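Local coordinates for protein pseudouridine synthase (Pyrococcus abyssi, PDB 2AUS) that probably isomerises uridine to pseudouridine in RNA, as a member of the TruB/Cbf5 family of pseudouridine synthases, at residues V62-W65 and I66-L70; V221-Y224 and H225-K228. All coordinates share one frame; numbering follows the deposited sequence.

Contact 1. Residues V62-W65 and I66-L70; sequences VVAW and IKRIL
R68 turns back along its own helix until NH1 stands 3.4 Å from CD1 of W65. The approach is to the edge of the indole, near its plane, and the guanidinium is inclined at 62° to the ring, so this is an edge contact and not a cation-pi stack. The same NH1 lies 3.5 Å from A64 CB. With CG of R68 anti to the carbonyl carbon, chi1 -58° brings CG to 3.2 Å from A64 O, and the extended chain from CG to NE then carries the guanidinium back to W65. I69 makes the next contact, its CG1 resting 3.0 Å from W65 O. That oxygen also accepts the I69 amide, N to O 2.9 Å, in a nearly straight bond of 167°. Three further bonds of the i to i+4 kind, from the amides of I66, K67 and R68 to the carbonyls of V62, V63 and A64, complete the helical frame, while V62 CG1 meets I66 CD1 loosely at 4.3 Å. The helix stops at L70, where the backbone leaves helical angles although its amide still bonds to I66 O. Beyond this shell, I69 packs on V221 and on an aromatic side chain of another protein's chain, and the W65 ring meets an aromatic ring of that chain. Shortening I69 to an alanine removes CG1 and CD1 and would probably open a gap facing V221 and the neighbouring chain. V62 and I66 face strands 47-53 and 88-93, whereas R68 is exposed. Such division of apolar and polar residues marks an amphipathic helix laid on the mixed sheet of a pseudouridine synthase, here with helix 217-228 beside it.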
ATOM      1  N   VAL A  62      11.286  -1.649   4.652  1.00 46.45           N
ATOM      2  CA  VAL A  62      11.040  -2.970   5.232  1.00 44.83           C
ATOM      3  C   VAL A  62      11.834  -3.125   6.537  1.00 45.41           C
ATOM      4  O   VAL A  62      11.328  -3.648   7.532  1.00 44.07           O
ATOM      5  CB  VAL A  62      11.445  -4.082   4.246  1.00 45.75           C
ATOM      6  CG1 VAL A  62      11.408  -5.440   4.930  1.00 45.59           C
ATOM      7  CG2 VAL A  62      10.504  -4.068   3.063  1.00 46.33           C
ATOM      8  N   VAL A  63      13.081  -2.665   6.531  1.00 44.55           N
ATOM      9  CA  VAL A  63      13.907  -2.747   7.726  1.00 45.07           C
ATOM     10  C   VAL A  63      13.285  -1.865   8.817  1.00 45.82           C
ATOM     11  O   VAL A  63      13.247  -2.249   9.991  1.00 43.60           O
ATOM     12  CB  VAL A  63      15.350  -2.288   7.442  1.00 43.79           C
ATOM     13  CG1 VAL A  63      16.153  -2.262   8.727  1.00 42.91           C
ATOM     14  CG2 VAL A  63      16.000  -3.239   6.449  1.00 46.08           C
ATOM     15  N   ALA A  64      12.792  -0.691   8.427  1.00 44.19           N
ATOM     16  CA  ALA A  64      12.164   0.212   9.386  1.00 44.99           C
ATOM     17  C   ALA A  64      10.993  -0.514  10.054  1.00 44.23           C
ATOM     18  O   ALA A  64      10.804  -0.409  11.261  1.00 44.91           O
ATOM     19  CB  ALA A  64      11.670   1.483   8.679  1.00 42.61           C
ATOM     20  N   TRP A  65      10.211  -1.248   9.264  1.00 45.26           N
ATOM     21  CA  TRP A  65       9.071  -1.997   9.799  1.00 45.58           C
ATOM     22  C   TRP A  65       9.540  -3.059  10.783  1.00 44.10           C
ATOM     23  O   TRP A  65       8.928  -3.274  11.830  1.00 44.73           O
ATOM     24  CB  TRP A  65       8.286  -2.690   8.679  1.00 47.69           C
ATOM     25  CG  TRP A  65       7.461  -1.773   7.833  1.00 54.43           C
ATOM     26  CD1 TRP A  65       7.012  -0.525   8.168  1.00 54.10           C
ATOM     27  CD2 TRP A  65       6.918  -2.060   6.534  1.00 56.71           C
ATOM     28  NE1 TRP A  65       6.223  -0.021   7.163  1.00 57.03           N
ATOM     29  CE2 TRP A  65       6.147  -0.940   6.148  1.00 57.36           C
ATOM     30  CE3 TRP A  65       7.006  -3.155   5.661  1.00 57.61           C
ATOM     31  CZ2 TRP A  65       5.465  -0.884   4.925  1.00 59.29           C
ATOM     32  CZ3 TRP A  65       6.327  -3.100   4.443  1.00 58.38           C
ATOM     33  CH2 TRP A  65       5.566  -1.970   4.088  1.00 58.84           C
ATOM     34  N   ILE A  66      10.625  -3.737  10.434  1.00 42.27           N
ATOM     35  CA  ILE A  66      11.161  -4.781  11.290  1.00 40.89           C
ATOM     36  C   ILE A  66      11.601  -4.199  12.642  1.00 40.33           C
ATOM     37  O   ILE A  66      11.366  -4.803  13.688  1.00 37.98           O
ATOM     38  CB  ILE A  66      12.325  -5.509  10.574  1.00 39.07           C
ATOM     39  CG1 ILE A  66      11.742  -6.468   9.529  1.00 38.77           C
ATOM     40  CG2 ILE A  66      13.201  -6.240  11.574  1.00 38.44           C
ATOM     41  CD1 ILE A  66      12.770  -7.105   8.633  1.00 37.62           C
ATOM     42  N   LYS A  67      12.212  -3.017  12.621  1.00 38.88           N
ATOM     43  CA  LYS A  67      12.653  -2.382  13.859  1.00 40.86           C
ATOM     44  C   LYS A  67      11.451  -2.041  14.736  1.00 41.82           C
ATOM     45  O   LYS A  67      11.508  -2.173  15.964  1.00 42.58           O
ATOM     46  CB  LYS A  67      13.461  -1.112  13.565  1.00 40.03           C
ATOM     47  CG  LYS A  67      14.716  -1.365  12.736  1.00 41.78           C
ATOM     48  CD  LYS A  67      15.759  -0.266  12.908  1.00 43.85           C
ATOM     49  CE  LYS A  67      15.271   1.074  12.395  1.00 48.08           C
ATOM     50  NZ  LYS A  67      16.282   2.151  12.623  1.00 48.55           N
ATOM     51  N   ARG A  68      10.356  -1.621  14.106  1.00 41.63           N
ATOM     52  CA  ARG A  68       9.151  -1.274  14.841  1.00 42.56           C
ATOM     53  C   ARG A  68       8.498  -2.516  15.424  1.00 40.73           C
ATOM     54  O   ARG A  68       8.131  -2.534  16.589  1.00 39.78           O
ATOM     55  CB  ARG A  68       8.153  -0.542  13.938  1.00 46.46           C
ATOM     56  CG  ARG A  68       8.716   0.728  13.333  1.00 52.76           C
ATOM     57  CD  ARG A  68       7.634   1.651  12.799  1.00 57.76           C
ATOM     58  NE  ARG A  68       8.234   2.843  12.201  1.00 64.13           N
ATOM     59  CZ  ARG A  68       8.631   2.930  10.933  1.00 66.85           C
ATOM     60  NH1 ARG A  68       8.481   1.897  10.112  1.00 67.99           N
ATOM     61  NH2 ARG A  68       9.199   4.043  10.487  1.00 66.96           N
ATOM     62  N   ILE A  69       8.369  -3.556  14.611  1.00 40.28           N
ATOM     63  CA  ILE A  69       7.752  -4.799  15.053  1.00 41.09           C
ATOM     64  C   ILE A  69       8.499  -5.445  16.213  1.00 40.76           C
ATOM     65  O   ILE A  69       7.895  -5.846  17.207  1.00 40.82           O
ATOM     66  CB  ILE A  69       7.686  -5.828  13.907  1.00 42.17           C
ATOM     67  CG1 ILE A  69       6.869  -5.257  12.748  1.00 42.93           C
ATOM     68  CG2 ILE A  69       7.088  -7.142  14.424  1.00 41.76           C
ATOM     69  CD1 ILE A  69       6.938  -6.097  11.480  1.00 45.19           C
ATOM     70  N   LEU A  70       9.817  -5.549  16.086  1.00 39.89           N
ATOM     71  CA  LEU A  70      10.607  -6.180  17.128  1.00 41.16           C
ATOM     72  C   LEU A  70      11.122  -5.199  18.174  1.00 41.47           C
ATOM     73  O   LEU A  70      11.941  -5.560  19.007  1.00 42.14           O
ATOM     74  CB  LEU A  70      11.768  -6.956  16.499  1.00 40.13           C
ATOM     75  CG  LEU A  70      11.384  -7.978  15.416  1.00 41.25           C
ATOM     76  CD1 LEU A  70      12.643  -8.671  14.889  1.00 39.09           C
ATOM     77  CD2 LEU A  70      10.408  -9.005  15.988  1.00 38.44           C
TER

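Contact 2. Residues V221-Y224 and H225-K228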
ATOM      1  N   VAL A 221       5.340 -10.357  13.269  1.00 39.33           N
ATOM      2  CA  VAL A 221       4.384  -9.680  14.135  1.00 40.47           C
ATOM      3  C   VAL A 221       3.724 -10.701  15.052  1.00 40.41           C
ATOM      4  O   VAL A 221       3.666 -10.510  16.263  1.00 41.78           O
ATOM      5  CB  VAL A 221       3.292  -8.962  13.320  1.00 40.86           C
ATOM      6  CG1 VAL A 221       2.176  -8.480  14.252  1.00 43.10           C
ATOM      7  CG2 VAL A 221       3.903  -7.781  12.561  1.00 41.57           C
ATOM      8  N   ASP A 222       3.258 -11.804  14.480  1.00 40.31           N
ATOM      9  CA  ASP A 222       2.587 -12.823  15.275  1.00 41.04           C
ATOM     10  C   ASP A 222       3.487 -13.548  16.267  1.00 41.29           C
ATOM     11  O   ASP A 222       3.081 -13.810  17.401  1.00 43.93           O
ATOM     12  CB  ASP A 222       1.904 -13.835  14.356  1.00 40.60           C
ATOM     13  CG  ASP A 222       0.881 -13.186  13.444  1.00 43.62           C
ATOM     14  OD1 ASP A 222       0.520 -12.013  13.693  1.00 43.82           O
ATOM     15  OD2 ASP A 222       0.432 -13.847  12.483  1.00 44.37           O
ATOM     16  N   TYR A 223       4.704 -13.879  15.853  1.00 40.49           N
ATOM     17  CA  TYR A 223       5.630 -14.578  16.738  1.00 41.32           C
ATOM     18  C   TYR A 223       6.075 -13.680  17.890  1.00 41.35           C
ATOM     19  O   TYR A 223       6.291 -14.143  19.013  1.00 39.30           O
ATOM     20  CB  TYR A 223       6.847 -15.046  15.947  1.00 40.90           C
ATOM     21  CG  TYR A 223       6.529 -16.035  14.854  1.00 42.80           C
ATOM     22  CD1 TYR A 223       7.444 -16.278  13.835  1.00 43.66           C
ATOM     23  CD2 TYR A 223       5.335 -16.767  14.860  1.00 43.58           C
ATOM     24  CE1 TYR A 223       7.190 -17.220  12.846  1.00 44.36           C
ATOM     25  CE2 TYR A 223       5.071 -17.719  13.875  1.00 44.52           C
ATOM     26  CZ  TYR A 223       6.007 -17.938  12.870  1.00 45.81           C
ATOM     27  OH  TYR A 223       5.764 -18.863  11.881  1.00 47.63           O
ATOM     28  N   TYR A 224       6.209 -12.391  17.610  1.00 42.20           N
ATOM     29  CA  TYR A 224       6.617 -11.451  18.637  1.00 43.88           C
ATOM     30  C   TYR A 224       5.493 -11.355  19.659  1.00 44.80           C
ATOM     31  O   TYR A 224       5.744 -11.211  20.856  1.00 43.10           O
ATOM     32  CB  TYR A 224       6.904 -10.088  18.018  1.00 44.98           C
ATOM     33  CG  TYR A 224       7.616  -9.147  18.955  1.00 45.36           C
ATOM     34  CD1 TYR A 224       6.940  -8.080  19.544  1.00 46.35           C
ATOM     35  CD2 TYR A 224       8.965  -9.323  19.253  1.00 43.83           C
ATOM     36  CE1 TYR A 224       7.588  -7.207  20.408  1.00 45.56           C
ATOM     37  CE2 TYR A 224       9.626  -8.455  20.115  1.00 46.52           C
ATOM     38  CZ  TYR A 224       8.930  -7.399  20.690  1.00 46.98           C
ATOM     39  OH  TYR A 224       9.577  -6.538  21.544  1.00 49.44           O
ATOM     40  N   HIS A 225       4.255 -11.452  19.173  1.00 44.86           N
ATOM     41  CA  HIS A 225       3.074 -11.419  20.033  1.00 45.13           C
ATOM     42  C   HIS A 225       3.046 -12.663  20.916  1.00 44.52           C
ATOM     43  O   HIS A 225       2.809 -12.572  22.117  1.00 44.80           O
ATOM     44  CB  HIS A 225       1.794 -11.364  19.190  1.00 46.26           C
ATOM     45  CG  HIS A 225       1.305  -9.976  18.917  1.00 49.71           C
ATOM     46  ND1 HIS A 225       0.377  -9.342  19.716  1.00 53.13           N
ATOM     47  CD2 HIS A 225       1.630  -9.089  17.947  1.00 51.79           C
ATOM     48  CE1 HIS A 225       0.149  -8.126  19.250  1.00 52.68           C
ATOM     49  NE2 HIS A 225       0.897  -7.947  18.176  1.00 53.68           N
ATOM     50  N   PHE A 226       3.296 -13.825  20.322  1.00 43.42           N
ATOM     51  CA  PHE A 226       3.295 -15.074  21.079  1.00 45.39           C
ATOM     52  C   PHE A 226       4.349 -15.026  22.181  1.00 46.40           C
ATOM     53  O   PHE A 226       4.182 -15.621  23.245  1.00 47.27           O
ATOM     54  CB  PHE A 226       3.575 -16.260  20.150  1.00 44.76           C
ATOM     55  CG  PHE A 226       2.525 -16.472  19.088  1.00 44.56           C
ATOM     56  CD1 PHE A 226       2.792 -17.281  17.990  1.00 44.44           C
ATOM     57  CD2 PHE A 226       1.270 -15.875  19.192  1.00 46.38           C
ATOM     58  CE1 PHE A 226       1.824 -17.493  17.009  1.00 45.53           C
ATOM     59  CE2 PHE A 226       0.294 -16.081  18.216  1.00 46.82           C
ATOM     60  CZ  PHE A 226       0.571 -16.890  17.124  1.00 45.29           C
ATOM     61  N   TRP A 227       5.439 -14.319  21.916  1.00 45.56           N
ATOM     62  CA  TRP A 227       6.510 -14.191  22.889  1.00 45.69           C
ATOM     63  C   TRP A 227       6.158 -13.182  23.977  1.00 45.96           C
ATOM     64  O   TRP A 227       6.102 -13.526  25.148  1.00 45.59           O
ATOM     65  CB  TRP A 227       7.812 -13.774  22.189  1.00 45.32           C
ATOM     66  CG  TRP A 227       8.960 -13.554  23.119  1.00 45.06           C
ATOM     67  CD1 TRP A 227       9.261 -14.283  24.232  1.00 44.09           C
ATOM     68  CD2 TRP A 227       9.983 -12.557  23.001  1.00 44.73           C
ATOM     69  NE1 TRP A 227      10.405 -13.804  24.815  1.00 45.24           N
ATOM     70  CE2 TRP A 227      10.872 -12.746  24.083  1.00 45.12           C
ATOM     71  CE3 TRP A 227      10.240 -11.528  22.085  1.00 43.70           C
ATOM     72  CZ2 TRP A 227      11.999 -11.937  24.279  1.00 44.31           C
ATOM     73  CZ3 TRP A 227      11.363 -10.724  22.277  1.00 43.03           C
ATOM     74  CH2 TRP A 227      12.228 -10.935  23.369  1.00 43.83           C
ATOM     75  N   LYS A 228       5.901 -11.943  23.579  1.00 47.53           N
ATOM     76  CA  LYS A 228       5.589 -10.879  24.521  1.00 49.39           C
ATOM     77  C   LYS A 228       4.249 -10.950  25.250  1.00 52.40           C
ATOM     78  O   LYS A 228       4.143 -10.489  26.385  1.00 52.06           O
ATOM     79  CB  LYS A 228       5.717  -9.526  23.821  1.00 47.70           C
ATOM     80  CG  LYS A 228       7.151  -9.150  23.502  1.00 48.03           C
ATOM     81  CD  LYS A 228       7.995  -9.124  24.775  1.00 47.22           C
ATOM     82  CE  LYS A 228       9.443  -8.767  24.478  1.00 44.95           C
ATOM     83  NZ  LYS A 228      10.281  -8.850  25.707  1.00 44.64           N
TER
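K228 lays its aliphatic chain over one face of the Y224 ring. CG stands 3.9 Å from the centroid of that ring and 23° off its normal, which meets the geometry of a CH-pi contact. A bend at chi2 of K228 (-58°) takes the rest of the chain onward, and CE comes over one face of the W227 ring, 3.5 Å above its plane. The lysine methylenes thus touch two aromatic faces. These two rings also meet each other: Y224 CE2 lies 3.6 Å from W227 CZ3 at the indole edge, with the planes at 79°, an oblique meeting that is neither a stack nor a clean T. On another side of the helix, F226 turns one face to the backbone, and D222 O sits 3.2 Å above that ring, offset toward its rim. Y223 crosses F226 obliquely, its CD2 reaching F226 CD1 at 4.1 Å. H225 lies alongside V221 and points the same way; its CD2 is near V221 CG1 and approaches V221 O edge-on at 3.0 Å. Regular bonds from the amides of H225, F226, W227 and K228 to the carbonyls four residues back hold the backbone from which these rings project, the last of them the straightest. The polar ends look elsewhere: H225 ND1 bonds to E229 OE1, K228 NZ has a long, weak ion pair with E41, and both carboxylate oxygens of D222 form salt bridges with basic side chains of another protein's chain. Within the helix turn, then, the side chains cohere by carbon and pi contact, and the firm ionic pairing is that of D222, consistent with a role in binding the partner protein.

Overall arrangement
Contacts 1 and 2 lie far apart in sequence, one closing before the other opens, yet their helices meet in space, with centres 14 Å apart. The seam is largely apolar: I69 CD1 lies 3.6 Å from V221 CG2, and L70 CD2 is likewise 3.6 Å from CD2 of Y224. The ring of Y224 also brings CD1 to 3.4 Å from I69 O, so residues 221-224 pack against the C-terminal end of helix 59-69. Both contacts reach the chain of another protein, contact 1 through aromatic packing and contact 2 through ionic pairs. A phosphate ion, probably from crystallisation, lies about 4 Å from the H225 side chain; by itself it marks no catalytic site.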